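Local coordinates for protein demethyldecarbamoylnovobiocin O-methyltransferase (Streptomyces caeruleus, PDB 2WK1) that transfers a methyl group from S-adenosyl-L-methionine to the 4-hydroxyl of the noviose sugar, the penultimate step in novobiocin biosynthesis, at residues R134-P148 against Q190-L202. Numbering follows the deposited sequence.
With SAH (S-adenosyl-L-homocysteine), chain B.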
loop_
_atom_site.group_PDB
_atom_site.type_symbol
_atom_site.label_atom_id
_atom_site.label_comp_id
_atom_site.label_asym_id
_atom_site.label_seq_id
_atom_site.Cartn_x
_atom_site.Cartn_y
_atom_site.Cartn_z
ATOM N N ARG A 134 22.326 -4.301 5.701
ATOM C CA ARG A 134 22.900 -2.963 5.585
ATOM C C ARG A 134 24.085 -2.927 4.625
ATOM O O ARG A 134 24.615 -1.863 4.379
ATOM C CB ARG A 134 23.296 -2.415 6.975
ATOM C CG ARG A 134 22.084 -2.197 7.889
ATOM C CD ARG A 134 22.494 -1.732 9.291
ATOM N NE ARG A 134 21.425 -1.938 10.268
ATOM C CZ ARG A 134 21.530 -1.695 11.578
ATOM N NH1 ARG A 134 22.663 -1.220 12.093
ATOM N NH2 ARG A 134 20.491 -1.926 12.385
ATOM N N ASP A 135 24.499 -4.073 4.091
ATOM C CA ASP A 135 25.739 -4.190 3.308
ATOM C C ASP A 135 25.521 -4.614 1.852
ATOM O O ASP A 135 26.427 -5.125 1.207
ATOM C CB ASP A 135 26.733 -5.143 3.986
ATOM C CG ASP A 135 26.257 -6.575 4.036
ATOM O OD1 ASP A 135 25.070 -6.865 3.779
ATOM O OD2 ASP A 135 27.095 -7.453 4.401
ATOM N N ARG A 136 24.312 -4.405 1.353
ATOM C CA ARG A 136 24.003 -4.586 -0.073
ATOM C C ARG A 136 23.314 -3.338 -0.599
ATOM O O ARG A 136 22.574 -2.678 0.124
ATOM C CB ARG A 136 23.116 -5.804 -0.320
ATOM C CG ARG A 136 23.697 -7.104 0.175
ATOM C CD ARG A 136 22.706 -8.195 0.006
ATOM N NE ARG A 136 23.063 -9.456 0.612
ATOM C CZ ARG A 136 23.515 -10.521 -0.029
ATOM N NH1 ARG A 136 23.775 -10.503 -1.328
ATOM N NH2 ARG A 136 23.721 -11.634 0.663
ATOM N N THR A 137 23.573 -3.031 -1.864
ATOM C CA THR A 137 22.978 -1.917 -2.566
ATOM C C THR A 137 22.023 -2.426 -3.644
ATOM O O THR A 137 22.253 -3.476 -4.249
ATOM C CB THR A 137 24.088 -1.056 -3.210
ATOM O OG1 THR A 137 24.910 -0.509 -2.162
ATOM C CG2 THR A 137 23.569 0.063 -4.099
ATOM N N VAL A 138 20.942 -1.687 -3.836
ATOM C CA VAL A 138 20.041 -1.843 -4.970
ATOM C C VAL A 138 20.395 -0.805 -6.039
ATOM O O VAL A 138 20.338 0.399 -5.760
ATOM C CB VAL A 138 18.569 -1.669 -4.555
ATOM C CG1 VAL A 138 17.645 -1.848 -5.766
ATOM C CG2 VAL A 138 18.208 -2.652 -3.442
ATOM N N TRP A 139 20.770 -1.279 -7.225
ATOM C CA TRP A 139 21.103 -0.468 -8.374
ATOM C C TRP A 139 19.923 -0.369 -9.324
ATOM O O TRP A 139 19.330 -1.372 -9.723
ATOM C CB TRP A 139 22.307 -1.032 -9.101
ATOM C CG TRP A 139 23.568 -1.067 -8.289
ATOM C CD1 TRP A 139 23.968 -2.057 -7.454
ATOM C CD2 TRP A 139 24.577 -0.048 -8.218
ATOM N NE1 TRP A 139 25.169 -1.741 -6.878
ATOM C CE2 TRP A 139 25.567 -0.517 -7.328
ATOM C CE3 TRP A 139 24.752 1.183 -8.835
ATOM C CZ2 TRP A 139 26.711 0.216 -7.035
ATOM C CZ3 TRP A 139 25.902 1.920 -8.527
ATOM C CH2 TRP A 139 26.849 1.430 -7.651
ATOM N N VAL A 140 19.570 0.866 -9.644
ATOM C CA VAL A 140 18.389 1.222 -10.414
ATOM C C VAL A 140 18.854 1.759 -11.756
ATOM O O VAL A 140 19.276 2.916 -11.856
ATOM C CB VAL A 140 17.529 2.262 -9.654
ATOM C CG1 VAL A 140 16.261 2.597 -10.408
ATOM C CG2 VAL A 140 17.215 1.804 -8.230
ATOM N N ALA A 141 18.872 0.904 -12.782
ATOM C CA ALA A 141 19.456 1.226 -14.085
ATOM C C ALA A 141 18.385 1.456 -15.137
ATOM O O ALA A 141 17.572 0.561 -15.415
ATOM C CB ALA A 141 20.420 0.143 -14.530
ATOM N N ASP A 142 18.353 2.650 -15.726
ATOM C CA ASP A 142 17.365 2.995 -16.721
ATOM C C ASP A 142 17.828 4.221 -17.472
ATOM O O ASP A 142 18.589 5.034 -16.956
ATOM C CB ASP A 142 16.012 3.314 -16.061
ATOM C CG ASP A 142 14.846 3.111 -16.986
ATOM O OD1 ASP A 142 14.574 3.963 -17.855
ATOM O OD2 ASP A 142 14.211 2.031 -16.873
ATOM N N SER A 143 17.317 4.388 -18.683
ATOM C CA SER A 143 17.484 5.659 -19.378
ATOM C C SER A 143 16.753 6.815 -18.701
ATOM O O SER A 143 17.150 7.964 -18.850
ATOM C CB SER A 143 16.979 5.556 -20.804
ATOM O OG SER A 143 15.571 5.412 -20.779
ATOM N N PHE A 144 15.677 6.502 -17.986
ATOM C CA PHE A 144 14.723 7.455 -17.453
ATOM C C PHE A 144 14.125 8.294 -18.567
ATOM O O PHE A 144 13.610 9.363 -18.319
ATOM C CB PHE A 144 15.340 8.255 -16.298
ATOM C CG PHE A 144 15.810 7.373 -15.167
ATOM C CD1 PHE A 144 14.887 6.806 -14.298
ATOM C CD2 PHE A 144 17.154 7.085 -14.986
ATOM C CE1 PHE A 144 15.284 5.969 -13.287
ATOM C CE2 PHE A 144 17.565 6.271 -13.944
ATOM C CZ PHE A 144 16.627 5.698 -13.108
ATOM N N GLN A 145 14.156 7.737 -19.786
ATOM C CA GLN A 145 13.662 8.379 -21.008
ATOM C C GLN A 145 12.925 7.370 -21.890
ATOM O O GLN A 145 12.639 7.647 -23.063
ATOM C CB GLN A 145 14.852 8.966 -21.840
ATOM C CG GLN A 145 15.690 9.999 -21.105
ATOM C CD GLN A 145 16.719 10.751 -21.977
ATOM O OE1 GLN A 145 17.265 11.767 -21.543
ATOM N NE2 GLN A 145 16.968 10.271 -23.172
ATOM N N GLY A 146 12.603 6.196 -21.351
ATOM C CA GLY A 146 11.965 5.160 -22.128
ATOM C C GLY A 146 12.919 4.330 -22.985
ATOM O O GLY A 146 14.137 4.368 -22.875
ATOM N N ILE A 147 12.318 3.521 -23.838
ATOM C CA ILE A 147 13.040 2.610 -24.703
ATOM C C ILE A 147 13.759 3.397 -25.822
ATOM O O ILE A 147 13.193 4.334 -26.358
ATOM C CB ILE A 147 12.026 1.599 -25.284
ATOM C CG1 ILE A 147 11.453 0.708 -24.153
ATOM C CG2 ILE A 147 12.645 0.749 -26.395
ATOM C CD1 ILE A 147 10.373 -0.282 -24.631
ATOM N N PRO A 148 15.005 3.028 -26.157
ATOM C CA PRO A 148 15.699 3.753 -27.234
ATOM C C PRO A 148 15.066 3.478 -28.578
ATOM O O PRO A 148 14.497 2.405 -28.780
ATOM C CB PRO A 148 17.120 3.170 -27.200
ATOM C CG PRO A 148 16.938 1.771 -26.604
ATOM C CD PRO A 148 15.852 1.958 -25.574
ATOM N N GLN A 190 21.402 2.986 0.476
ATOM C CA GLN A 190 21.503 1.658 -0.144
ATOM C C GLN A 190 20.767 1.578 -1.478
ATOM O O GLN A 190 20.591 0.484 -1.988
ATOM C CB GLN A 190 21.024 0.578 0.831
ATOM C CG GLN A 190 21.973 0.357 1.978
ATOM C CD GLN A 190 21.461 -0.615 3.003
ATOM O OE1 GLN A 190 21.229 -0.245 4.179
ATOM N NE2 GLN A 190 21.272 -1.872 2.585
ATOM N N VAL A 191 20.321 2.703 -2.022
ATOM C CA VAL A 191 19.761 2.780 -3.355
ATOM C C VAL A 191 20.678 3.647 -4.186
ATOM O O VAL A 191 20.990 4.790 -3.791
ATOM C CB VAL A 191 18.320 3.367 -3.369
ATOM C CG1 VAL A 191 17.759 3.333 -4.781
ATOM C CG2 VAL A 191 17.415 2.613 -2.387
ATOM N N ARG A 192 21.115 3.139 -5.331
ATOM C CA ARG A 192 21.966 3.861 -6.246
ATOM C C ARG A 192 21.395 3.793 -7.643
ATOM O O ARG A 192 20.798 2.803 -8.039
ATOM C CB ARG A 192 23.400 3.315 -6.183
ATOM C CG ARG A 192 24.064 3.652 -4.854
ATOM C CD ARG A 192 25.554 3.400 -4.791
ATOM N NE ARG A 192 26.240 4.340 -5.679
ATOM C CZ ARG A 192 27.531 4.628 -5.608
ATOM N NH1 ARG A 192 28.265 4.054 -4.706
ATOM N NH2 ARG A 192 28.067 5.469 -6.485
ATOM N N PHE A 193 21.619 4.846 -8.413
ATOM C CA PHE A 193 21.002 5.016 -9.712
ATOM C C PHE A 193 22.060 5.019 -10.792
ATOM O O PHE A 193 23.140 5.616 -10.641
ATOM C CB PHE A 193 20.184 6.325 -9.770
ATOM C CG PHE A 193 18.988 6.321 -8.884
ATOM C CD1 PHE A 193 19.113 6.504 -7.521
ATOM C CD2 PHE A 193 17.736 6.061 -9.394
ATOM C CE1 PHE A 193 18.037 6.495 -6.708
ATOM C CE2 PHE A 193 16.626 6.006 -8.563
ATOM C CZ PHE A 193 16.797 6.204 -7.205
ATOM N N LEU A 194 21.745 4.382 -11.911
ATOM C CA LEU A 194 22.595 4.362 -13.088
ATOM C C LEU A 194 21.767 4.898 -14.257
ATOM O O LEU A 194 21.159 4.131 -15.009
ATOM C CB LEU A 194 23.080 2.942 -13.388
ATOM C CG LEU A 194 24.098 2.357 -12.445
ATOM C CD1 LEU A 194 24.196 0.862 -12.607
ATOM C CD2 LEU A 194 25.450 3.035 -12.681
ATOM N N PRO A 195 21.698 6.223 -14.391
ATOM C CA PRO A 195 20.910 6.827 -15.441
ATOM C C PRO A 195 21.659 6.831 -16.735
ATOM O O PRO A 195 22.827 7.227 -16.773
ATOM C CB PRO A 195 20.679 8.252 -14.932
ATOM C CG PRO A 195 21.888 8.562 -14.151
ATOM C CD PRO A 195 22.295 7.248 -13.499
ATOM N N GLY A 196 20.956 6.465 -17.812
ATOM C CA GLY A 196 21.492 6.525 -19.175
ATOM C C GLY A 196 21.187 5.261 -19.959
ATOM O O GLY A 196 20.568 4.315 -19.443
ATOM N N TRP A 197 21.579 5.256 -21.225
ATOM C CA TRP A 197 21.411 4.089 -22.039
ATOM C C TRP A 197 22.350 2.987 -21.542
ATOM O O TRP A 197 23.499 3.265 -21.207
ATOM C CB TRP A 197 21.715 4.439 -23.509
ATOM C CG TRP A 197 20.847 5.557 -23.993
ATOM C CD1 TRP A 197 21.256 6.811 -24.350
ATOM C CD2 TRP A 197 19.427 5.558 -24.110
ATOM N NE1 TRP A 197 20.177 7.588 -24.690
ATOM C CE2 TRP A 197 19.040 6.842 -24.550
ATOM C CE3 TRP A 197 18.436 4.599 -23.894
ATOM C CZ2 TRP A 197 17.702 7.187 -24.768
ATOM C CZ3 TRP A 197 17.113 4.955 -24.094
ATOM C CH2 TRP A 197 16.759 6.228 -24.517
ATOM N N PHE A 198 21.872 1.746 -21.492
ATOM C CA PHE A 198 22.700 0.645 -20.979
ATOM C C PHE A 198 24.050 0.533 -21.688
ATOM O O PHE A 198 25.051 0.238 -21.053
ATOM C CB PHE A 198 21.992 -0.722 -21.088
ATOM C CG PHE A 198 20.707 -0.817 -20.319
ATOM C CD1 PHE A 198 20.499 -0.081 -19.153
ATOM C CD2 PHE A 198 19.704 -1.670 -20.759
ATOM C CE1 PHE A 198 19.292 -0.163 -18.509
ATOM C CE2 PHE A 198 18.505 -1.752 -20.087
ATOM C CZ PHE A 198 18.301 -0.989 -18.981
ATOM N N LYS A 199 24.092 0.819 -22.984
ATOM C CA LYS A 199 25.374 0.693 -23.707
ATOM C C LYS A 199 26.393 1.694 -23.185
ATOM O O LYS A 199 27.603 1.485 -23.353
ATOM C CB LYS A 199 25.186 0.855 -25.215
ATOM C CG LYS A 199 24.700 2.221 -25.630
ATOM C CD LYS A 199 24.554 2.392 -27.141
ATOM C CE LYS A 199 24.060 3.795 -27.453
ATOM N NZ LYS A 199 23.577 3.909 -28.862
ATOM N N ASP A 200 25.919 2.787 -22.599
ATOM C CA ASP A 200 26.781 3.837 -22.053
ATOM C C ASP A 200 27.080 3.632 -20.579
ATOM O O ASP A 200 28.147 3.997 -20.106
ATOM C CB ASP A 200 26.100 5.207 -22.155
ATOM C CG ASP A 200 25.909 5.681 -23.581
ATOM O OD1 ASP A 200 26.756 5.328 -24.429
ATOM O OD2 ASP A 200 24.930 6.437 -23.824
ATOM N N THR A 201 26.130 3.092 -19.825
ATOM C CA THR A 201 26.260 3.023 -18.368
ATOM C C THR A 201 26.812 1.700 -17.832
ATOM O O THR A 201 27.477 1.688 -16.799
ATOM C CB THR A 201 24.917 3.273 -17.687
ATOM O OG1 THR A 201 24.015 2.219 -18.043
ATOM C CG2 THR A 201 24.329 4.630 -18.074
ATOM N N LEU A 202 26.486 0.583 -18.477
ATOM C CA LEU A 202 26.811 -0.720 -17.885
ATOM C C LEU A 202 28.282 -1.144 -17.980
ATOM O O LEU A 202 28.780 -1.771 -17.061
ATOM C CB LEU A 202 25.854 -1.826 -18.385
ATOM C CG LEU A 202 24.357 -1.584 -18.114
ATOM C CD1 LEU A 202 23.563 -2.823 -18.513
ATOM C CD2 LEU A 202 24.121 -1.194 -16.641
HETATM N N SAH B . 10.729 -3.442 -14.409
HETATM C CA SAH B . 9.666 -2.403 -14.630
HETATM C CB SAH B . 9.250 -2.384 -16.102
HETATM C CG SAH B . 10.361 -1.951 -17.049
HETATM S SD SAH B . 9.700 -1.206 -18.546
HETATM C C SAH B . 8.533 -2.589 -13.659
HETATM O O SAH B . 7.414 -2.129 -13.916
HETATM O OXT SAH B . 8.760 -3.114 -12.577
HETATM C "C5'" SAH B . 11.172 -1.133 -19.584
HETATM C "C4'" SAH B . 12.208 -0.109 -19.069
HETATM O "O4'" SAH B . 13.465 -0.362 -19.743
HETATM C "C3'" SAH B . 11.840 1.356 -19.300
HETATM O "O3'" SAH B . 11.860 2.116 -18.078
HETATM C "C2'" SAH B . 12.917 1.827 -20.301
HETATM O "O2'" SAH B . 13.306 3.196 -20.173
HETATM C "C1'" SAH B . 14.097 0.895 -20.007
HETATM N N9 SAH B . 15.031 0.625 -21.104
HETATM C C8 SAH B . 14.827 -0.276 -22.099
HETATM N N7 SAH B . 15.932 -0.387 -22.877
HETATM C C5 SAH B . 16.862 0.444 -22.344
HETATM C C6 SAH B . 18.239 0.760 -22.634
HETATM N N6 SAH B . 18.845 0.201 -23.668
HETATM N N1 SAH B . 18.870 1.626 -21.834
HETATM C C2 SAH B . 18.274 2.167 -20.756
HETATM N N3 SAH B . 17.003 1.936 -20.409
HETATM C C4 SAH B . 16.295 1.069 -21.163
HETATM O O HOH W 1 19.248 10.750 -24.606
#
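Arg192 runs beside Trp139 in the same direction, its CB above one face of the indole, 3.9 Å from the centroid of the six-membered ring in a CH-pi contact. The bend at chi3 (68°) turns the guanidinium so that Trp139 CH2 lies over its face, toward the rim, the two planes 26° apart, while Trp139 NE1 is bonded to Asp109. On the other face of the sheet Val140 CB meets Phe193 CD2 at 3.8 Å, and Phe144 crosses Phe193 at about a right angle, its CZ directed at that ring's edge. Between these layers strands 138-142 and 191-195 run parallel, joined by a ladder from Val138 N to Gly196 N; its longest rung is Asp142 N to Leu194 O, 3.3 Å. At the opposite end Gln190 NE2 reaches Arg136 O at 2.9 Å and also bonds Val133.

Beyond the strands the segments close on the cofactor product. Ser143 CB sits over one face of Trp197, 3.7 Å from the centroid of its six-membered ring, and Pro148 CD touches CZ3 of the same indole. Ser143 OG, placed by chi1 of 69° between the two backbone branches, accepts from Gln145 N, closing an ST turn, and donates to Gly146 O. Phe198 lays its ring face against the adenine; its backbone N donates to SAH N1 and Ser143 N to SAH N3, both 3.0 Å. Asp142 takes O2' on OD1 and O3' on OD2, the bidentate ribose grip of an acidic residue ending the second strand, characteristic of Rossmann-like, S-adenosylmethionine-dependent methyltransferases.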